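Type II restriction enzyme MunI (PDB 1D02) cuts double-stranded DNA as a homodimeric type II restriction endonuclease, recognising the sequence 5'-CAATTG-3' and cleaving after the first C. Local coordinates at residues V80-A85 against F96-R101; E120-L125 against F148-E153; L52-V57 against I71-T76. The protein carries 1 engineered substitution. One frame throughout, in Å; residues are numbered along the deposited sequence.

Interaction 1 of 3, residues V80-A85 against F96-R101; sequences VSPAFA and FGEIKR. Engineered in segment 80-85: Ala83 (natural residue Asp). With nucleotides of chain A.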
loop_
_atom_site.group_PDB
_atom_site.type_symbol
_atom_site.label_atom_id
_atom_site.label_comp_id
_atom_site.label_asym_id
_atom_site.label_seq_id
_atom_site.Cartn_x
_atom_site.Cartn_y
_atom_site.Cartn_z
ATOM N N VAL D 80 8.703 9.861 -6.861
ATOM C CA VAL D 80 7.283 10.077 -6.613
ATOM C C VAL D 80 6.968 11.568 -6.467
ATOM O O VAL D 80 7.859 12.412 -6.283
ATOM C CB VAL D 80 6.798 9.318 -5.333
ATOM C CG1 VAL D 80 7.006 7.783 -5.498
ATOM C CG2 VAL D 80 7.563 9.839 -4.118
ATOM N N SER D 81 5.684 11.887 -6.558
ATOM C CA SER D 81 5.232 13.261 -6.485
ATOM C C SER D 81 4.033 13.297 -5.540
ATOM O O SER D 81 2.887 13.031 -5.952
ATOM C CB SER D 81 4.858 13.717 -7.902
ATOM O OG SER D 81 4.240 14.997 -7.889
ATOM N N PRO D 82 4.285 13.563 -4.246
ATOM C CA PRO D 82 3.198 13.625 -3.265
ATOM C C PRO D 82 2.188 14.698 -3.646
ATOM O O PRO D 82 2.537 15.669 -4.312
ATOM C CB PRO D 82 3.911 13.989 -1.969
ATOM C CG PRO D 82 5.248 13.381 -2.128
ATOM C CD PRO D 82 5.594 13.734 -3.583
ATOM N N ALA D 83 0.942 14.523 -3.217
ATOM C CA ALA D 83 -0.113 15.504 -3.486
ATOM C C ALA D 83 0.236 16.841 -2.816
ATOM O O ALA D 83 -0.047 17.914 -3.357
ATOM C CB ALA D 83 -1.441 15.003 -2.946
ATOM N N PHE D 84 0.852 16.772 -1.639
ATOM C CA PHE D 84 1.228 18.002 -0.929
ATOM C C PHE D 84 2.287 17.719 0.129
ATOM O O PHE D 84 2.651 16.569 0.362
ATOM C CB PHE D 84 -0.030 18.636 -0.274
ATOM C CG PHE D 84 -0.609 17.851 0.895
ATOM C CD1 PHE D 84 -0.230 18.131 2.216
ATOM C CD2 PHE D 84 -1.550 16.840 0.687
ATOM C CE1 PHE D 84 -0.782 17.425 3.278
ATOM C CE2 PHE D 84 -2.102 16.127 1.750
ATOM C CZ PHE D 84 -1.717 16.425 3.047
ATOM N N ALA D 85 2.834 18.779 0.707
ATOM C CA ALA D 85 3.767 18.625 1.824
ATOM C C ALA D 85 3.582 19.855 2.671
ATOM O O ALA D 85 3.239 20.925 2.157
ATOM C CB ALA D 85 5.237 18.550 1.360
ATOM N N PHE D 96 4.895 14.812 4.427
ATOM C CA PHE D 96 4.447 14.605 3.052
ATOM C C PHE D 96 3.029 14.068 3.056
ATOM O O PHE D 96 2.656 13.308 3.949
ATOM C CB PHE D 96 5.420 13.653 2.342
ATOM C CG PHE D 96 6.764 14.264 2.107
ATOM C CD1 PHE D 96 7.842 13.975 2.948
ATOM C CD2 PHE D 96 6.936 15.192 1.089
ATOM C CE1 PHE D 96 9.077 14.624 2.763
ATOM C CE2 PHE D 96 8.152 15.832 0.896
ATOM C CZ PHE D 96 9.226 15.549 1.735
ATOM N N GLY D 97 2.224 14.481 2.080
ATOM C CA GLY D 97 0.850 14.032 2.101
ATOM C C GLY D 97 0.255 13.518 0.817
ATOM O O GLY D 97 0.806 13.721 -0.262
ATOM N N GLU D 98 -0.886 12.848 0.946
ATOM C CA GLU D 98 -1.603 12.323 -0.211
ATOM C C GLU D 98 -3.068 12.688 -0.040
ATOM O O GLU D 98 -3.533 12.960 1.072
ATOM C CB GLU D 98 -1.483 10.794 -0.304
ATOM C CG GLU D 98 -0.083 10.248 -0.543
ATOM C CD GLU D 98 0.623 10.870 -1.748
ATOM O OE1 GLU D 98 -0.058 11.358 -2.687
ATOM O OE2 GLU D 98 1.878 10.879 -1.763
ATOM N N ILE D 99 -3.804 12.671 -1.148
ATOM C CA ILE D 99 -5.220 12.982 -1.126
ATOM C C ILE D 99 -5.868 11.874 -1.946
ATOM O O ILE D 99 -5.569 11.727 -3.139
ATOM C CB ILE D 99 -5.507 14.354 -1.779
ATOM C CG1 ILE D 99 -4.862 15.483 -0.937
ATOM C CG2 ILE D 99 -7.015 14.580 -1.870
ATOM C CD1 ILE D 99 -5.082 16.857 -1.496
ATOM N N LYS D 100 -6.743 11.098 -1.317
ATOM C CA LYS D 100 -7.401 10.002 -2.019
ATOM C C LYS D 100 -8.894 10.275 -2.061
ATOM O O LYS D 100 -9.564 10.253 -1.035
ATOM C CB LYS D 100 -7.091 8.677 -1.303
ATOM C CG LYS D 100 -5.677 8.169 -1.608
ATOM C CD LYS D 100 -5.580 7.769 -3.090
ATOM C CE LYS D 100 -4.144 7.679 -3.608
ATOM N NZ LYS D 100 -3.485 9.013 -3.669
ATOM N N ARG D 101 -9.408 10.582 -3.248
ATOM C CA ARG D 101 -10.839 10.874 -3.408
ATOM C C ARG D 101 -11.479 9.643 -4.002
ATOM O O ARG D 101 -10.937 9.066 -4.945
ATOM C CB ARG D 101 -11.049 12.039 -4.386
ATOM C CG ARG D 101 -10.166 13.243 -4.104
ATOM C CD ARG D 101 -10.400 14.410 -5.087
ATOM N NE ARG D 101 -9.381 15.463 -4.938
ATOM C CZ ARG D 101 -8.141 15.392 -5.434
ATOM N NH1 ARG D 101 -7.756 14.323 -6.127
ATOM N NH2 ARG D 101 -7.274 16.383 -5.224
ATOM P P DC A 3 3.634 9.395 -8.542
ATOM O OP1 DC A 3 3.843 9.847 -7.149
ATOM O OP2 DC A 3 3.809 7.968 -8.874
ATOM O "O5'" DC A 3 2.160 9.846 -8.945
ATOM C "C5'" DC A 3 1.786 11.208 -8.809
ATOM C "C4'" DC A 3 0.302 11.370 -9.009
ATOM O "O4'" DC A 3 -0.032 11.140 -10.402
ATOM C "C3'" DC A 3 -0.614 10.457 -8.191
ATOM O "O3'" DC A 3 -1.735 11.268 -7.832
ATOM C "C2'" DC A 3 -0.996 9.376 -9.193
ATOM C "C1'" DC A 3 -1.048 10.153 -10.509
ATOM N N1 DC A 3 -0.759 9.335 -11.707
ATOM C C2 DC A 3 -1.670 9.358 -12.786
ATOM O O2 DC A 3 -2.669 10.080 -12.713
ATOM N N3 DC A 3 -1.431 8.591 -13.876
ATOM C C4 DC A 3 -0.346 7.817 -13.926
ATOM N N4 DC A 3 -0.181 7.035 -15.025
ATOM C C5 DC A 3 0.613 7.785 -12.862
ATOM C C6 DC A 3 0.365 8.555 -11.777
ATOM P P DA A 5 -9.372 11.773 -8.671
ATOM O OP1 DA A 5 -10.280 12.643 -9.453
ATOM O OP2 DA A 5 -9.059 12.110 -7.275
ATOM O "O5'" DA A 5 -9.867 10.248 -8.624
ATOM C "C5'" DA A 5 -10.842 9.766 -9.509
ATOM C "C4'" DA A 5 -10.959 8.261 -9.416
ATOM O "O4'" DA A 5 -9.744 7.637 -9.881
ATOM C "C3'" DA A 5 -11.306 7.587 -8.077
ATOM O "O3'" DA A 5 -12.411 6.707 -8.289
ATOM C "C2'" DA A 5 -10.105 6.678 -7.822
ATOM C "C1'" DA A 5 -9.665 6.384 -9.249
ATOM N N9 DA A 5 -8.314 5.862 -9.444
ATOM C C8 DA A 5 -7.185 6.135 -8.710
ATOM N N7 DA A 5 -6.118 5.512 -9.137
ATOM C C5 DA A 5 -6.565 4.774 -10.217
ATOM C C6 DA A 5 -5.907 3.885 -11.104
ATOM N N6 DA A 5 -4.604 3.588 -11.031
ATOM N N1 DA A 5 -6.646 3.300 -12.074
ATOM C C2 DA A 5 -7.950 3.592 -12.137
ATOM N N3 DA A 5 -8.676 4.407 -11.366
ATOM C C4 DA A 5 -7.916 4.976 -10.420
ATOM P P DA A 4 -3.012 10.654 -7.064
ATOM O OP1 DA A 4 -3.397 11.674 -6.057
ATOM O OP2 DA A 4 -2.817 9.239 -6.651
ATOM O "O5'" DA A 4 -4.113 10.687 -8.213
ATOM C "C5'" DA A 4 -4.422 11.895 -8.893
ATOM C "C4'" DA A 4 -5.647 11.698 -9.758
ATOM O "O4'" DA A 4 -5.359 10.804 -10.856
ATOM C "C3'" DA A 4 -6.848 11.101 -9.038
ATOM O "O3'" DA A 4 -8.026 11.731 -9.553
ATOM C "C2'" DA A 4 -6.774 9.619 -9.392
ATOM C "C1'" DA A 4 -6.177 9.639 -10.794
ATOM N N9 DA A 4 -5.324 8.502 -11.157
ATOM C C8 DA A 4 -4.206 8.045 -10.497
ATOM N N7 DA A 4 -3.575 7.085 -11.129
ATOM C C5 DA A 4 -4.337 6.875 -12.270
ATOM C C6 DA A 4 -4.167 6.017 -13.377
ATOM N N6 DA A 4 -3.139 5.178 -13.512
ATOM N N1 DA A 4 -5.092 6.073 -14.363
ATOM C C2 DA A 4 -6.114 6.929 -14.233
ATOM N N3 DA A 4 -6.379 7.786 -13.249
ATOM C C4 DA A 4 -5.434 7.716 -12.288
HETATM O O HOH W 1 1.016 10.856 -5.202
#
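The Phe84 side chain lies across the backbone of Gly97. Its first torsion (chi1 69°) places CG between the backbone N and the carbonyl carbon, and this swings the ring over the neighbouring strand. Beyond CB, CD2 meets Gly97 C and Ile99 CG1. CE2 comes to 3.5 Å from Glu98 O, which lies near the ring plane. CE1 and CZ cover Gly97 CA, which sits 3.7 Å from the ring centroid in a CH-pi contact. The backbones pair antiparallel, with Gly97 N donating to Phe84 O at 2.7 Å. Phe84 N returns a weak bond to Gly97 O, and Ala83 N gives the same oxygen a second weak one. Ala83 and Phe84 thus both face Gly97, a classic beta bulge where the chain enters the hairpin of strands 84-88 and 93-101 in this PDDEXK-family nuclease. Ala83 is engineered; the natural residue is Asp. Its CB lies 4.0 Å from Ile99 CG1. Glu98 bends at chi2 (-53°), which brings OE1 to 3.4 Å from Ala83 N, a weak hydrogen bond. A water links Glu98 OE1 to Ser81 O. The DNA strand of chain A runs past this end of the hairpin. Ser81 N donates to OP1 of DC3 at 2.8 Å, nearly straight at 172°. Lys100 NZ bonds OP2 of DA4 at 3.1 Å, and Arg101 NH1 bonds OP2 of DA5 at 2.8 Å.

Interaction 2 of 3, residues E120-L125 against F148-E153; sequences ERSCKL and FWVVFE. With nucleotides of chain A.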
loop_
_atom_site.group_PDB
_atom_site.type_symbol
_atom_site.label_atom_id
_atom_site.label_comp_id
_atom_site.label_asym_id
_atom_site.label_seq_id
_atom_site.Cartn_x
_atom_site.Cartn_y
_atom_site.Cartn_z
ATOM N N GLU D 120 -6.400 1.814 -2.260
ATOM C CA GLU D 120 -5.343 0.952 -1.723
ATOM C C GLU D 120 -3.948 1.404 -2.172
ATOM O O GLU D 120 -2.950 1.099 -1.519
ATOM C CB GLU D 120 -5.553 -0.495 -2.175
ATOM C CG GLU D 120 -6.795 -1.148 -1.554
ATOM C CD GLU D 120 -7.140 -2.499 -2.213
ATOM O OE1 GLU D 120 -6.491 -2.870 -3.225
ATOM O OE2 GLU D 120 -8.069 -3.168 -1.720
ATOM N N ARG D 121 -3.877 2.099 -3.307
ATOM C CA ARG D 121 -2.590 2.570 -3.836
ATOM C C ARG D 121 -1.835 3.440 -2.817
ATOM O O ARG D 121 -0.601 3.483 -2.819
ATOM C CB ARG D 121 -2.800 3.403 -5.119
ATOM C CG ARG D 121 -3.424 2.625 -6.325
ATOM C CD ARG D 121 -3.682 3.577 -7.496
ATOM N NE ARG D 121 -2.581 4.483 -7.481
ATOM C CZ ARG D 121 -2.643 5.810 -7.429
ATOM N NH1 ARG D 121 -3.773 6.493 -7.462
ATOM N NH2 ARG D 121 -1.536 6.453 -7.115
ATOM N N SER D 122 -2.590 4.136 -1.968
ATOM C CA SER D 122 -1.994 5.015 -0.973
ATOM C C SER D 122 -1.139 4.232 -0.013
ATOM O O SER D 122 -0.225 4.791 0.602
ATOM C CB SER D 122 -3.070 5.794 -0.199
ATOM O OG SER D 122 -3.941 4.934 0.504
ATOM N N CYS D 123 -1.392 2.931 0.089
ATOM C CA CYS D 123 -0.623 2.110 1.028
ATOM C C CYS D 123 0.837 1.921 0.628
ATOM O O CYS D 123 1.604 1.330 1.389
ATOM C CB CYS D 123 -1.289 0.746 1.250
ATOM S SG CYS D 123 -2.887 0.868 2.094
ATOM N N LYS D 124 1.226 2.402 -0.553
ATOM C CA LYS D 124 2.631 2.306 -0.944
ATOM C C LYS D 124 3.494 3.034 0.094
ATOM O O LYS D 124 4.680 2.724 0.251
ATOM C CB LYS D 124 2.867 2.951 -2.302
ATOM C CG LYS D 124 2.592 4.458 -2.354
ATOM C CD LYS D 124 2.608 4.991 -3.796
ATOM C CE LYS D 124 3.979 4.854 -4.473
ATOM N NZ LYS D 124 4.045 5.568 -5.830
ATOM N N LEU D 125 2.894 3.976 0.808
ATOM C CA LEU D 125 3.649 4.753 1.791
ATOM C C LEU D 125 4.051 3.906 2.990
ATOM O O LEU D 125 4.903 4.322 3.765
ATOM C CB LEU D 125 2.835 5.963 2.250
ATOM C CG LEU D 125 2.470 6.932 1.122
ATOM C CD1 LEU D 125 1.624 8.071 1.671
ATOM C CD2 LEU D 125 3.743 7.456 0.462
ATOM N N PHE D 148 3.957 10.363 6.922
ATOM C CA PHE D 148 3.044 10.832 5.885
ATOM C C PHE D 148 1.650 11.006 6.447
ATOM O O PHE D 148 1.341 10.524 7.543
ATOM C CB PHE D 148 3.006 9.826 4.723
ATOM C CG PHE D 148 2.523 8.452 5.130
ATOM C CD1 PHE D 148 1.159 8.157 5.140
ATOM C CD2 PHE D 148 3.427 7.461 5.499
ATOM C CE1 PHE D 148 0.700 6.886 5.512
ATOM C CE2 PHE D 148 2.987 6.191 5.871
ATOM C CZ PHE D 148 1.626 5.888 5.881
ATOM N N TRP D 149 0.808 11.701 5.689
ATOM C CA TRP D 149 -0.568 11.937 6.103
ATOM C C TRP D 149 -1.444 11.783 4.873
ATOM O O TRP D 149 -1.267 12.502 3.891
ATOM C CB TRP D 149 -0.687 13.355 6.672
ATOM C CG TRP D 149 -2.059 13.718 7.164
ATOM C CD1 TRP D 149 -2.985 12.881 7.715
ATOM C CD2 TRP D 149 -2.608 15.037 7.237
ATOM N NE1 TRP D 149 -4.088 13.604 8.132
ATOM C CE2 TRP D 149 -3.879 14.930 7.850
ATOM C CE3 TRP D 149 -2.147 16.306 6.851
ATOM C CZ2 TRP D 149 -4.703 16.042 8.089
ATOM C CZ3 TRP D 149 -2.967 17.419 7.087
ATOM C CH2 TRP D 149 -4.230 17.272 7.700
ATOM N N VAL D 150 -2.383 10.840 4.934
ATOM C CA VAL D 150 -3.280 10.592 3.808
ATOM C C VAL D 150 -4.646 11.197 4.155
ATOM O O VAL D 150 -5.234 10.881 5.189
ATOM C CB VAL D 150 -3.445 9.071 3.530
ATOM C CG1 VAL D 150 -4.456 8.854 2.411
ATOM C CG2 VAL D 150 -2.084 8.431 3.126
ATOM N N VAL D 151 -5.102 12.117 3.310
ATOM C CA VAL D 151 -6.415 12.735 3.499
ATOM C C VAL D 151 -7.380 12.122 2.490
ATOM O O VAL D 151 -7.126 12.171 1.271
ATOM C CB VAL D 151 -6.346 14.256 3.292
ATOM C CG1 VAL D 151 -7.748 14.859 3.410
ATOM C CG2 VAL D 151 -5.398 14.874 4.344
ATOM N N PHE D 152 -8.453 11.513 2.993
ATOM C CA PHE D 152 -9.473 10.893 2.139
ATOM C C PHE D 152 -10.602 11.902 1.957
ATOM O O PHE D 152 -10.894 12.684 2.871
ATOM C CB PHE D 152 -10.024 9.612 2.774
ATOM C CG PHE D 152 -9.009 8.492 2.882
ATOM C CD1 PHE D 152 -8.282 8.299 4.060
ATOM C CD2 PHE D 152 -8.775 7.648 1.809
ATOM C CE1 PHE D 152 -7.327 7.275 4.168
ATOM C CE2 PHE D 152 -7.822 6.618 1.899
ATOM C CZ PHE D 152 -7.094 6.428 3.080
ATOM N N GLU D 153 -11.236 11.858 0.789
ATOM C CA GLU D 153 -12.316 12.788 0.430
ATOM C C GLU D 153 -13.323 12.010 -0.399
ATOM O O GLU D 153 -12.979 10.972 -0.961
ATOM C CB GLU D 153 -11.772 13.927 -0.445
ATOM C CG GLU D 153 -10.784 14.857 0.268
ATOM C CD GLU D 153 -10.196 15.956 -0.635
ATOM O OE1 GLU D 153 -10.510 16.015 -1.842
ATOM O OE2 GLU D 153 -9.382 16.759 -0.118
ATOM P P DA A 5 -9.372 11.773 -8.671
ATOM O OP1 DA A 5 -10.280 12.643 -9.453
ATOM O OP2 DA A 5 -9.059 12.110 -7.275
ATOM O "O5'" DA A 5 -9.867 10.248 -8.624
ATOM C "C5'" DA A 5 -10.842 9.766 -9.509
ATOM C "C4'" DA A 5 -10.959 8.261 -9.416
ATOM O "O4'" DA A 5 -9.744 7.637 -9.881
ATOM C "C3'" DA A 5 -11.306 7.587 -8.077
ATOM O "O3'" DA A 5 -12.411 6.707 -8.289
ATOM C "C2'" DA A 5 -10.105 6.678 -7.822
ATOM C "C1'" DA A 5 -9.665 6.384 -9.249
ATOM N N9 DA A 5 -8.314 5.862 -9.444
ATOM C C8 DA A 5 -7.185 6.135 -8.710
ATOM N N7 DA A 5 -6.118 5.512 -9.137
ATOM C C5 DA A 5 -6.565 4.774 -10.217
ATOM C C6 DA A 5 -5.907 3.885 -11.104
ATOM N N6 DA A 5 -4.604 3.588 -11.031
ATOM N N1 DA A 5 -6.646 3.300 -12.074
ATOM C C2 DA A 5 -7.950 3.592 -12.137
ATOM N N3 DA A 5 -8.676 4.407 -11.366
ATOM C C4 DA A 5 -7.916 4.976 -10.420
ATOM P P DA A 4 -3.012 10.654 -7.064
ATOM O OP1 DA A 4 -3.397 11.674 -6.057
ATOM O OP2 DA A 4 -2.817 9.239 -6.651
ATOM O "O5'" DA A 4 -4.113 10.687 -8.213
ATOM C "C5'" DA A 4 -4.422 11.895 -8.893
ATOM C "C4'" DA A 4 -5.647 11.698 -9.758
ATOM O "O4'" DA A 4 -5.359 10.804 -10.856
ATOM C "C3'" DA A 4 -6.848 11.101 -9.038
ATOM O "O3'" DA A 4 -8.026 11.731 -9.553
ATOM C "C2'" DA A 4 -6.774 9.619 -9.392
ATOM C "C1'" DA A 4 -6.177 9.639 -10.794
ATOM N N9 DA A 4 -5.324 8.502 -11.157
ATOM C C8 DA A 4 -4.206 8.045 -10.497
ATOM N N7 DA A 4 -3.575 7.085 -11.129
ATOM C C5 DA A 4 -4.337 6.875 -12.270
ATOM C C6 DA A 4 -4.167 6.017 -13.377
ATOM N N6 DA A 4 -3.139 5.178 -13.512
ATOM N N1 DA A 4 -5.092 6.073 -14.363
ATOM C C2 DA A 4 -6.114 6.929 -14.233
ATOM N N3 DA A 4 -6.379 7.786 -13.249
ATOM C C4 DA A 4 -5.434 7.716 -12.288
#
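Phe148 turns its CG between the backbone N and the carbonyl carbon (chi1 61°), while Leu125 holds CG beside its own N (chi1 -60°) and extends beyond it (chi2 178°). These torsions lay the leucine over the phenylalanine ring. Leu125 CB stands above the ring centre, 3.6 Å from the centroid of Phe148, in a CH-pi contact. The CD1 branch covers the inner end of the same ring, 3.5 Å from Phe148 CD1. Leu125 O approaches Phe148 CE2 at 3.4 Å. The CD1 methyl also reaches Val150 CG2, two residues along the strand. One turn earlier in the 3-10 segment, Ser122 CB lies 4.3 Å from Val150 CG1. Ser122 OG is hydrogen-bonded to His119 O; toward the strand it makes a loose approach to Phe152 CZ. The contact is buried, and no hydrogen bond crosses it. Arg121 leaves the 3-10 segment toward the DNA of chain A. Its chain bends at chi3, and NH1 bonds both OP2 of DA4 and N7 of DA5, each at 3.0 Å. NH2 grips the same phosphate oxygen at 3.1 Å. Arg121 NE pairs with Glu120 of the second subunit, which helps fix the guanidinium. The 3-10 segment packs Leu125 on the central sheet and sends Arg121 to an adenine and a backbone phosphate, consistent with a sequence-reading element at the dimer interface of a type II restriction endonuclease.

Interaction 3 of 3, residues L52-V57 against I71-T76; sequences LYAQVV and IDLSTT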
loop_
_atom_site.group_PDB
_atom_site.type_symbol
_atom_site.label_atom_id
_atom_site.label_comp_id
_atom_site.label_asym_id
_atom_site.label_seq_id
_atom_site.Cartn_x
_atom_site.Cartn_y
_atom_site.Cartn_z
ATOM N N LEU D 52 14.564 8.808 -6.761
ATOM C CA LEU D 52 14.622 7.663 -5.870
ATOM C C LEU D 52 15.060 6.306 -6.396
ATOM O O LEU D 52 15.781 5.561 -5.704
ATOM C CB LEU D 52 13.244 7.400 -5.255
ATOM C CG LEU D 52 12.515 8.413 -4.388
ATOM C CD1 LEU D 52 11.168 7.784 -3.961
ATOM C CD2 LEU D 52 13.374 8.754 -3.177
ATOM N N TYR D 53 14.612 5.984 -7.606
ATOM C CA TYR D 53 14.787 4.647 -8.128
ATOM C C TYR D 53 15.812 4.263 -9.147
ATOM O O TYR D 53 16.201 3.099 -9.184
ATOM C CB TYR D 53 13.443 4.156 -8.697
ATOM C CG TYR D 53 12.232 4.386 -7.832
ATOM C CD1 TYR D 53 11.059 4.934 -8.372
ATOM C CD2 TYR D 53 12.215 3.972 -6.508
ATOM C CE1 TYR D 53 9.899 5.049 -7.602
ATOM C CE2 TYR D 53 11.063 4.086 -5.729
ATOM C CZ TYR D 53 9.910 4.617 -6.287
ATOM O OH TYR D 53 8.749 4.690 -5.548
ATOM N N ALA D 54 16.235 5.195 -9.989
ATOM C CA ALA D 54 17.125 4.803 -11.067
ATOM C C ALA D 54 18.462 4.171 -10.691
ATOM O O ALA D 54 18.986 3.366 -11.464
ATOM C CB ALA D 54 17.340 5.979 -12.033
ATOM N N GLN D 55 19.015 4.518 -9.524
ATOM C CA GLN D 55 20.299 3.944 -9.125
ATOM C C GLN D 55 20.140 2.737 -8.220
ATOM O O GLN D 55 21.114 2.275 -7.612
ATOM C CB GLN D 55 21.175 5.006 -8.438
ATOM C CG GLN D 55 21.454 6.214 -9.315
ATOM C CD GLN D 55 22.405 7.235 -8.687
ATOM O OE1 GLN D 55 23.631 7.187 -8.901
ATOM N NE2 GLN D 55 21.857 8.147 -7.926
ATOM N N VAL D 56 18.918 2.222 -8.103
ATOM C CA VAL D 56 18.715 1.038 -7.277
ATOM C C VAL D 56 19.575 -0.069 -7.902
ATOM O O VAL D 56 19.555 -0.278 -9.119
ATOM C CB VAL D 56 17.228 0.618 -7.270
ATOM C CG1 VAL D 56 17.069 -0.826 -6.784
ATOM C CG2 VAL D 56 16.430 1.570 -6.395
ATOM N N VAL D 57 20.346 -0.761 -7.075
ATOM C CA VAL D 57 21.213 -1.818 -7.580
ATOM C C VAL D 57 20.443 -3.114 -7.867
ATOM O O VAL D 57 19.635 -3.563 -7.048
ATOM C CB VAL D 57 22.340 -2.091 -6.562
ATOM C CG1 VAL D 57 23.111 -3.360 -6.940
ATOM C CG2 VAL D 57 23.276 -0.872 -6.514
ATOM N N ILE D 71 20.105 4.660 -21.675
ATOM C CA ILE D 71 20.146 5.956 -21.048
ATOM C C ILE D 71 21.100 5.874 -19.874
ATOM O O ILE D 71 21.534 4.790 -19.480
ATOM C CB ILE D 71 18.770 6.386 -20.548
ATOM C CG1 ILE D 71 18.286 5.391 -19.493
ATOM C CG2 ILE D 71 17.813 6.539 -21.735
ATOM C CD1 ILE D 71 16.916 5.732 -18.908
ATOM N N ASP D 72 21.437 7.034 -19.329
ATOM C CA ASP D 72 22.364 7.116 -18.210
ATOM C C ASP D 72 21.580 7.128 -16.904
ATOM O O ASP D 72 21.078 8.166 -16.480
ATOM C CB ASP D 72 23.201 8.388 -18.339
ATOM C CG ASP D 72 24.231 8.527 -17.236
ATOM O OD1 ASP D 72 24.301 7.662 -16.335
ATOM O OD2 ASP D 72 24.984 9.517 -17.276
ATOM N N LEU D 73 21.473 5.965 -16.272
ATOM C CA LEU D 73 20.709 5.873 -15.033
ATOM C C LEU D 73 21.335 6.697 -13.918
ATOM O O LEU D 73 20.632 7.124 -12.996
ATOM C CB LEU D 73 20.566 4.400 -14.589
ATOM C CG LEU D 73 19.705 3.567 -15.563
ATOM C CD1 LEU D 73 19.641 2.111 -15.101
ATOM C CD2 LEU D 73 18.295 4.176 -15.648
ATOM N N SER D 74 22.640 6.956 -13.995
ATOM C CA SER D 74 23.279 7.699 -12.909
ATOM C C SER D 74 22.777 9.148 -12.762
ATOM O O SER D 74 22.981 9.769 -11.725
ATOM C CB SER D 74 24.808 7.677 -13.081
ATOM O OG SER D 74 25.231 8.624 -14.048
ATOM N N THR D 75 22.122 9.684 -13.788
ATOM C CA THR D 75 21.594 11.044 -13.731
ATOM C C THR D 75 20.106 11.089 -14.051
ATOM O O THR D 75 19.534 12.153 -14.282
ATOM C CB THR D 75 22.304 11.961 -14.711
ATOM O OG1 THR D 75 22.186 11.433 -16.049
ATOM C CG2 THR D 75 23.778 12.085 -14.315
ATOM N N THR D 76 19.487 9.922 -14.054
ATOM C CA THR D 76 18.076 9.829 -14.338
ATOM C C THR D 76 17.309 9.941 -13.039
ATOM O O THR D 76 17.659 9.303 -12.056
ATOM C CB THR D 76 17.775 8.483 -15.010
ATOM O OG1 THR D 76 18.413 8.461 -16.293
ATOM C CG2 THR D 76 16.268 8.275 -15.178
HETATM O O HOH W 2 16.255 8.193 -9.890
#
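Ala54 meets the 71-76 loop with its methyl group, where two turns lie against each other. Residues 53-56 form a type I beta turn, and Asp72 starts an Asx turn by accepting from Ser74 N at its OD1. The Ala54 CB is 3.3 Å from Thr76 O and 3.6 Å from Leu73 O, so it rests mainly on backbone carbonyls. Leu73 keeps CG beside its backbone N (chi1 -66°) and runs on extended. Its CB and CD1 lie along Ala54 O, and CD2 comes to 4.2 Å from Ala54 CB. Thr76 turns CG2 anti to the backbone N, which places this methyl near Ala54 CB and leaves OG1 on the side of Asp72 O. Gln55 is extended beyond CG and runs alongside the 73-74 backbone at the surface, its OE1 near Ser74 O. Its CG passes Leu73 O at 3.9 Å, and no direct hydrogen bond joins the segments. A water accepts from Ala54 N and lies 2.8 Å from Thr76 O, to which it can donate. Trp78 packs against both Ala54 and Leu73, and Arg164 of the second subunit packs on Leu73. Within 71-76, Ser74 OG donates to Asp72 OD1 at 2.6 Å, on the syn side but tilted 26° out of the carboxylate plane. Thr76 OG1 donates to Asp72 O at 2.7 Å, from the carbonyl face opposite Thr75 N.

Overall arrangement
Along the chain interaction 3 closes first, interaction 1 follows and interaction 2 comes last. Interactions 1 and 2 share the central mixed sheet, with centres about 8 Å apart. Their strands 93-101 and 148-153 are joined by probable backbone hydrogen bonds, Lys100 N to Val151 O and Val151 N to Glu98 O, and Leu125 of 120-125 packs on Glu98. Both also reach the DNA of chain A, so one core supports contacts to neighbouring phosphates and to a base. Interaction 3 lies far out, its centre about 23 Å from that of interaction 1. Val80 of interaction 1 touches Tyr53 and Leu52 of interaction 3. Interactions 2 and 3 both meet the second subunit, at the dimer interface.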